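Local coordinates for protein (sliding clamp) (Enterobacteria phage RB69, PDB 1B77), which forms a three-subunit ring, the gp45 sliding clamp of the phage replisome, which binds the DNA polymerase and probably keeps it on DNA as a processivity factor, at residues K12-I17 with I29-V34; A53-N58 with S98-P103. All coordinates share one frame; numbering follows the deposited sequence.

Contact 1: K12-I17 with I29-V34; sequences KNFASI and IMTRAV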
loop_
_atom_site.group_PDB
_atom_site.type_symbol
_atom_site.label_atom_id
_atom_site.label_comp_id
_atom_site.label_asym_id
_atom_site.label_seq_id
_atom_site.Cartn_x
_atom_site.Cartn_y
_atom_site.Cartn_z
ATOM N N LYS A 12 -10.771 -6.126 17.287
ATOM C CA LYS A 12 -9.608 -5.816 16.473
ATOM C C LYS A 12 -8.736 -4.790 17.210
ATOM O O LYS A 12 -7.510 -4.837 17.116
ATOM C CB LYS A 12 -10.036 -5.283 15.102
ATOM C CG LYS A 12 -9.005 -5.541 14.005
ATOM C CD LYS A 12 -9.466 -5.067 12.626
ATOM C CE LYS A 12 -8.427 -5.427 11.541
ATOM N NZ LYS A 12 -8.267 -6.917 11.323
ATOM N N ASN A 13 -9.356 -3.871 17.951
ATOM C CA ASN A 13 -8.580 -2.891 18.715
ATOM C C ASN A 13 -7.860 -3.630 19.845
ATOM O O ASN A 13 -6.710 -3.332 20.154
ATOM C CB ASN A 13 -9.490 -1.799 19.293
ATOM C CG ASN A 13 -8.762 -0.879 20.280
ATOM O OD1 ASN A 13 -8.993 -0.945 21.489
ATOM N ND2 ASN A 13 -7.884 -0.021 19.766
ATOM N N PHE A 14 -8.541 -4.604 20.445
ATOM C CA PHE A 14 -7.963 -5.410 21.524
ATOM C C PHE A 14 -6.740 -6.212 21.043
ATOM O O PHE A 14 -5.728 -6.294 21.746
ATOM C CB PHE A 14 -9.025 -6.365 22.100
ATOM C CG PHE A 14 -9.994 -5.715 23.069
ATOM C CD1 PHE A 14 -10.349 -4.374 22.947
ATOM C CD2 PHE A 14 -10.575 -6.469 24.094
ATOM C CE1 PHE A 14 -11.275 -3.792 23.832
ATOM C CE2 PHE A 14 -11.497 -5.898 24.979
ATOM C CZ PHE A 14 -11.846 -4.555 24.848
ATOM N N ALA A 15 -6.823 -6.792 19.845
ATOM C CA ALA A 15 -5.713 -7.576 19.302
ATOM C C ALA A 15 -4.442 -6.743 19.146
ATOM O O ALA A 15 -3.337 -7.288 19.108
ATOM C CB ALA A 15 -6.095 -8.183 17.955
ATOM N N SER A 16 -4.589 -5.425 19.044
ATOM C CA SER A 16 -3.419 -4.576 18.916
ATOM C C SER A 16 -2.803 -4.383 20.308
ATOM O O SER A 16 -1.659 -3.951 20.439
ATOM C CB SER A 16 -3.798 -3.223 18.313
ATOM O OG SER A 16 -4.508 -2.442 19.255
ATOM N N ILE A 17 -3.569 -4.700 21.347
ATOM C CA ILE A 17 -3.062 -4.579 22.712
ATOM C C ILE A 17 -2.386 -5.884 23.132
ATOM O O ILE A 17 -1.351 -5.871 23.791
ATOM C CB ILE A 17 -4.188 -4.256 23.712
ATOM C CG1 ILE A 17 -4.782 -2.884 23.388
ATOM C CG2 ILE A 17 -3.631 -4.283 25.145
ATOM C CD1 ILE A 17 -5.894 -2.452 24.298
ATOM N N ILE A 29 -16.106 -8.415 27.302
ATOM C CA ILE A 29 -14.780 -8.778 26.835
ATOM C C ILE A 29 -13.725 -7.876 27.468
ATOM O O ILE A 29 -13.985 -6.708 27.789
ATOM C CB ILE A 29 -14.668 -8.671 25.300
ATOM C CG1 ILE A 29 -15.046 -7.264 24.848
ATOM C CG2 ILE A 29 -15.563 -9.710 24.640
ATOM C CD1 ILE A 29 -14.810 -7.006 23.384
ATOM N N MET A 30 -12.539 -8.431 27.666
ATOM C CA MET A 30 -11.436 -7.680 28.233
ATOM C C MET A 30 -10.110 -8.311 27.830
ATOM O O MET A 30 -10.045 -9.481 27.450
ATOM C CB MET A 30 -11.539 -7.622 29.759
ATOM C CG MET A 30 -11.465 -8.971 30.462
ATOM S SD MET A 30 -11.448 -8.788 32.270
ATOM C CE MET A 30 -11.691 -10.491 32.796
ATOM N N THR A 31 -9.051 -7.520 27.917
ATOM C CA THR A 31 -7.731 -8.000 27.577
ATOM C C THR A 31 -6.715 -7.136 28.301
ATOM O O THR A 31 -7.038 -6.054 28.806
ATOM C CB THR A 31 -7.474 -7.909 26.055
ATOM O OG1 THR A 31 -6.229 -8.550 25.740
ATOM C CG2 THR A 31 -7.415 -6.450 25.609
ATOM N N ARG A 32 -5.486 -7.623 28.362
ATOM C CA ARG A 32 -4.420 -6.879 29.002
ATOM C C ARG A 32 -3.120 -7.224 28.292
ATOM O O ARG A 32 -2.904 -8.376 27.914
ATOM C CB ARG A 32 -4.344 -7.231 30.490
ATOM C CG ARG A 32 -3.164 -6.598 31.202
ATOM C CD ARG A 32 -3.310 -6.645 32.722
ATOM N NE ARG A 32 -2.103 -6.139 33.368
ATOM C CZ ARG A 32 -1.976 -5.909 34.672
ATOM N NH1 ARG A 32 -2.992 -6.138 35.499
ATOM N NH2 ARG A 32 -0.826 -5.451 35.154
ATOM N N ALA A 33 -2.265 -6.223 28.105
ATOM C CA ALA A 33 -0.993 -6.417 27.426
ATOM C C ALA A 33 -0.078 -7.376 28.187
ATOM O O ALA A 33 -0.162 -7.505 29.411
ATOM C CB ALA A 33 -0.299 -5.074 27.233
ATOM N N VAL A 34 0.785 -8.056 27.446
ATOM C CA VAL A 34 1.727 -8.983 28.041
ATOM C C VAL A 34 2.573 -8.261 29.083
ATOM O O VAL A 34 2.862 -8.814 30.137
ATOM C CB VAL A 34 2.656 -9.593 26.964
ATOM C CG1 VAL A 34 3.759 -10.430 27.622
ATOM C CG2 VAL A 34 1.831 -10.466 26.019
HETATM O O HOH W 1 0.700 -7.518 24.672
#
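F14 drops from the last turn of helix 5-15 onto the strand 28-32 and carries the tight part of this contact. Its ring edge points at the strand backbone, with M30 N and I29 C lying in the ring plane. The methyl CG2 of T31 comes in obliquely against one flank and stands 3.5 Å from F14 CD2. With T31 OG1 anti to the backbone N (chi1 -173°), that methyl is the branch turned to the ring. Farther out, F14 CE2 meets I29 CG1 at 3.8 Å and M30 CA at 3.7 Å. A40 of the neighbouring strand 38-44 also touches the ring, so F14 rests on two strands of the sheet.

Around I17 and A33 the packing is looser. I17 CG2 reaches A33 CB at 4.0 Å, and no direct hydrogen bond joins the two segments. A water bridges them here instead: it donates to I17 O and accepts from V34 N, 2.8 Å from each, tying I17 to the chain just past strand 28-32. Within 12-17, N13 O takes both S16 N and S16 OG as donors. V34 is already exposed. A helix laid by its apolar side chains against an antiparallel sheet is the basic packing of the DNA-clamp fold.

Contact 2: A53-N58 with S98-P103; sequences ALYDLN and STIVFP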
loop_
_atom_site.group_PDB
_atom_site.type_symbol
_atom_site.label_atom_id
_atom_site.label_comp_id
_atom_site.label_asym_id
_atom_site.label_seq_id
_atom_site.Cartn_x
_atom_site.Cartn_y
_atom_site.Cartn_z
ATOM N N ALA A 53 -9.748 -19.822 24.405
ATOM C CA ALA A 53 -8.615 -18.935 24.279
ATOM C C ALA A 53 -8.159 -18.897 22.828
ATOM O O ALA A 53 -8.089 -19.928 22.160
ATOM C CB ALA A 53 -7.476 -19.413 25.174
ATOM N N LEU A 54 -7.849 -17.704 22.347
ATOM C CA LEU A 54 -7.374 -17.517 20.983
ATOM C C LEU A 54 -5.937 -16.991 21.023
ATOM O O LEU A 54 -5.660 -15.978 21.666
ATOM C CB LEU A 54 -8.281 -16.533 20.249
ATOM C CG LEU A 54 -9.663 -17.082 19.897
ATOM C CD1 LEU A 54 -10.603 -15.930 19.539
ATOM C CD2 LEU A 54 -9.537 -18.067 18.750
ATOM N N TYR A 55 -5.034 -17.695 20.349
ATOM C CA TYR A 55 -3.618 -17.327 20.295
ATOM C C TYR A 55 -3.387 -16.160 19.333
ATOM O O TYR A 55 -2.587 -15.269 19.613
ATOM C CB TYR A 55 -2.792 -18.525 19.822
ATOM C CG TYR A 55 -1.292 -18.331 19.906
ATOM C CD1 TYR A 55 -0.641 -18.304 21.135
ATOM C CD2 TYR A 55 -0.526 -18.164 18.751
ATOM C CE1 TYR A 55 0.743 -18.119 21.219
ATOM C CE2 TYR A 55 0.860 -17.976 18.819
ATOM C CZ TYR A 55 1.486 -17.957 20.056
ATOM O OH TYR A 55 2.851 -17.804 20.128
ATOM N N ASP A 56 -4.087 -16.178 18.200
ATOM C CA ASP A 56 -3.947 -15.141 17.179
ATOM C C ASP A 56 -5.309 -14.543 16.847
ATOM O O ASP A 56 -5.902 -14.850 15.812
ATOM C CB ASP A 56 -3.330 -15.734 15.908
ATOM C CG ASP A 56 -2.887 -14.666 14.913
ATOM O OD1 ASP A 56 -3.373 -13.510 14.984
ATOM O OD2 ASP A 56 -2.052 -14.998 14.043
ATOM N N LEU A 57 -5.789 -13.681 17.735
ATOM C CA LEU A 57 -7.083 -13.037 17.586
ATOM C C LEU A 57 -7.255 -12.290 16.272
ATOM O O LEU A 57 -8.308 -12.373 15.641
ATOM C CB LEU A 57 -7.311 -12.069 18.750
ATOM C CG LEU A 57 -8.583 -11.225 18.703
ATOM C CD1 LEU A 57 -9.790 -12.131 18.555
ATOM C CD2 LEU A 57 -8.680 -10.378 19.970
ATOM N N ASN A 58 -6.228 -11.567 15.846
ATOM C CA ASN A 58 -6.357 -10.810 14.612
ATOM C C ASN A 58 -6.644 -11.655 13.382
ATOM O O ASN A 58 -7.512 -11.299 12.581
ATOM C CB ASN A 58 -5.120 -9.968 14.346
ATOM C CG ASN A 58 -5.419 -8.814 13.421
ATOM O OD1 ASN A 58 -6.203 -7.920 13.772
ATOM N ND2 ASN A 58 -4.820 -8.827 12.226
ATOM N N SER A 98 -2.375 -21.517 28.833
ATOM C CA SER A 98 -1.011 -21.181 29.223
ATOM C C SER A 98 -0.181 -20.461 28.176
ATOM O O SER A 98 0.879 -19.935 28.507
ATOM C CB SER A 98 -0.251 -22.432 29.700
ATOM O OG SER A 98 0.112 -23.297 28.632
ATOM N N THR A 99 -0.653 -20.421 26.928
ATOM C CA THR A 99 0.105 -19.767 25.852
ATOM C C THR A 99 -0.302 -18.337 25.523
ATOM O O THR A 99 0.162 -17.775 24.529
ATOM C CB THR A 99 0.056 -20.565 24.525
ATOM O OG1 THR A 99 -1.282 -20.569 24.017
ATOM C CG2 THR A 99 0.534 -21.995 24.742
ATOM N N ILE A 100 -1.177 -17.757 26.334
ATOM C CA ILE A 100 -1.598 -16.373 26.134
ATOM C C ILE A 100 -1.670 -15.710 27.496
ATOM O O ILE A 100 -1.805 -16.395 28.508
ATOM C CB ILE A 100 -2.988 -16.270 25.494
ATOM C CG1 ILE A 100 -4.028 -16.907 26.413
ATOM C CG2 ILE A 100 -2.976 -16.927 24.133
ATOM C CD1 ILE A 100 -5.450 -16.651 25.981
ATOM N N VAL A 101 -1.571 -14.384 27.527
ATOM C CA VAL A 101 -1.654 -13.657 28.789
ATOM C C VAL A 101 -3.023 -13.002 28.840
ATOM O O VAL A 101 -3.459 -12.404 27.855
ATOM C CB VAL A 101 -0.552 -12.583 28.891
ATOM C CG1 VAL A 101 -0.760 -11.731 30.140
ATOM C CG2 VAL A 101 0.801 -13.253 28.941
ATOM N N PHE A 102 -3.702 -13.111 29.976
ATOM C CA PHE A 102 -5.041 -12.549 30.096
ATOM C C PHE A 102 -5.409 -12.153 31.523
ATOM O O PHE A 102 -4.866 -12.689 32.487
ATOM C CB PHE A 102 -6.059 -13.569 29.579
ATOM C CG PHE A 102 -6.101 -14.848 30.392
ATOM C CD1 PHE A 102 -6.914 -14.949 31.522
ATOM C CD2 PHE A 102 -5.319 -15.944 30.033
ATOM C CE1 PHE A 102 -6.944 -16.121 32.282
ATOM C CE2 PHE A 102 -5.342 -17.113 30.785
ATOM C CZ PHE A 102 -6.155 -17.206 31.909
ATOM N N PRO A 103 -6.344 -11.204 31.671
ATOM C CA PRO A 103 -6.815 -10.722 32.974
ATOM C C PRO A 103 -7.689 -11.810 33.608
ATOM O O PRO A 103 -8.606 -12.318 32.959
ATOM C CB PRO A 103 -7.647 -9.492 32.606
ATOM C CG PRO A 103 -7.081 -9.056 31.284
ATOM C CD PRO A 103 -6.892 -10.369 30.588
#
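Y55 and T99 cross at about a right angle, with the tyrosine ring presenting its edge to the backbone of the other segment. T99 O lies in the ring plane, 3.4 Å from Y55 CE1, so the carbonyl faces the rim of the ring and not its face; this is a close approach to aromatic C-H groups. Y55 CG stands anti to the backbone N (chi1 -172°), which swings the ring toward T99 although the bond leaving its CA does not aim there. The hydroxyl of T99 comes within 3.7 Å of Y55 CD1, but its hydrogen bond goes to D96 O.

I100 reaches across with both of its branches. Its CD1 meets the methyl CB of A53 at 3.5 Å, while CG2 sits 3.9 Å from Y55 CA and 3.8 Å from L54 O. The same CG2 approaches the tyrosine ring obliquely, 4.0 Å from Y55 CD1. CG1 is set between the backbone N and the carbonyl carbon (chi1 62°), and this places CD1 on A53 and CG2 over the L54-Y55 backbone.

The bend after L54 leads from the short strand 52-54, paired antiparallel with 21-23 in a two-stranded sheet, to helix 57-64 of the clamp's N-terminal half. D56 is the N-cap of this helix, its OD1 accepting from S59 N. L54 points away from 98-103; its side chain packs on L23, and its backbone pairs with I21.

A53 and L54 are buried, whereas Y55 and T99 lie at the exposed margin. The backbone bond between A53 and A95 joins strand 52-54 to the chain just ahead of T99, and the Y55 side chain touches A95 as well.

From the N terminus, helix 5-15 runs into the 12-17 segment, and contact 1 closes the short loop holding strand 21-23 when the chain returns along 28-32. Strands 38-44 and 47-48 follow before 53-58 opens contact 2, a wider loop that takes in helix 57-64 and three strands and shuts at 98-103. The loops come in series, neither enclosing nor crossing the other. In space they meet: P103 packs on R32, M30 and the backbone of T31, while K12 NZ lies 3.4 Å from N58 OD1 in a weak hydrogen bond. Helices 5-15 and 57-64, strand 28-32 and the 98-103 loop are thereby joined.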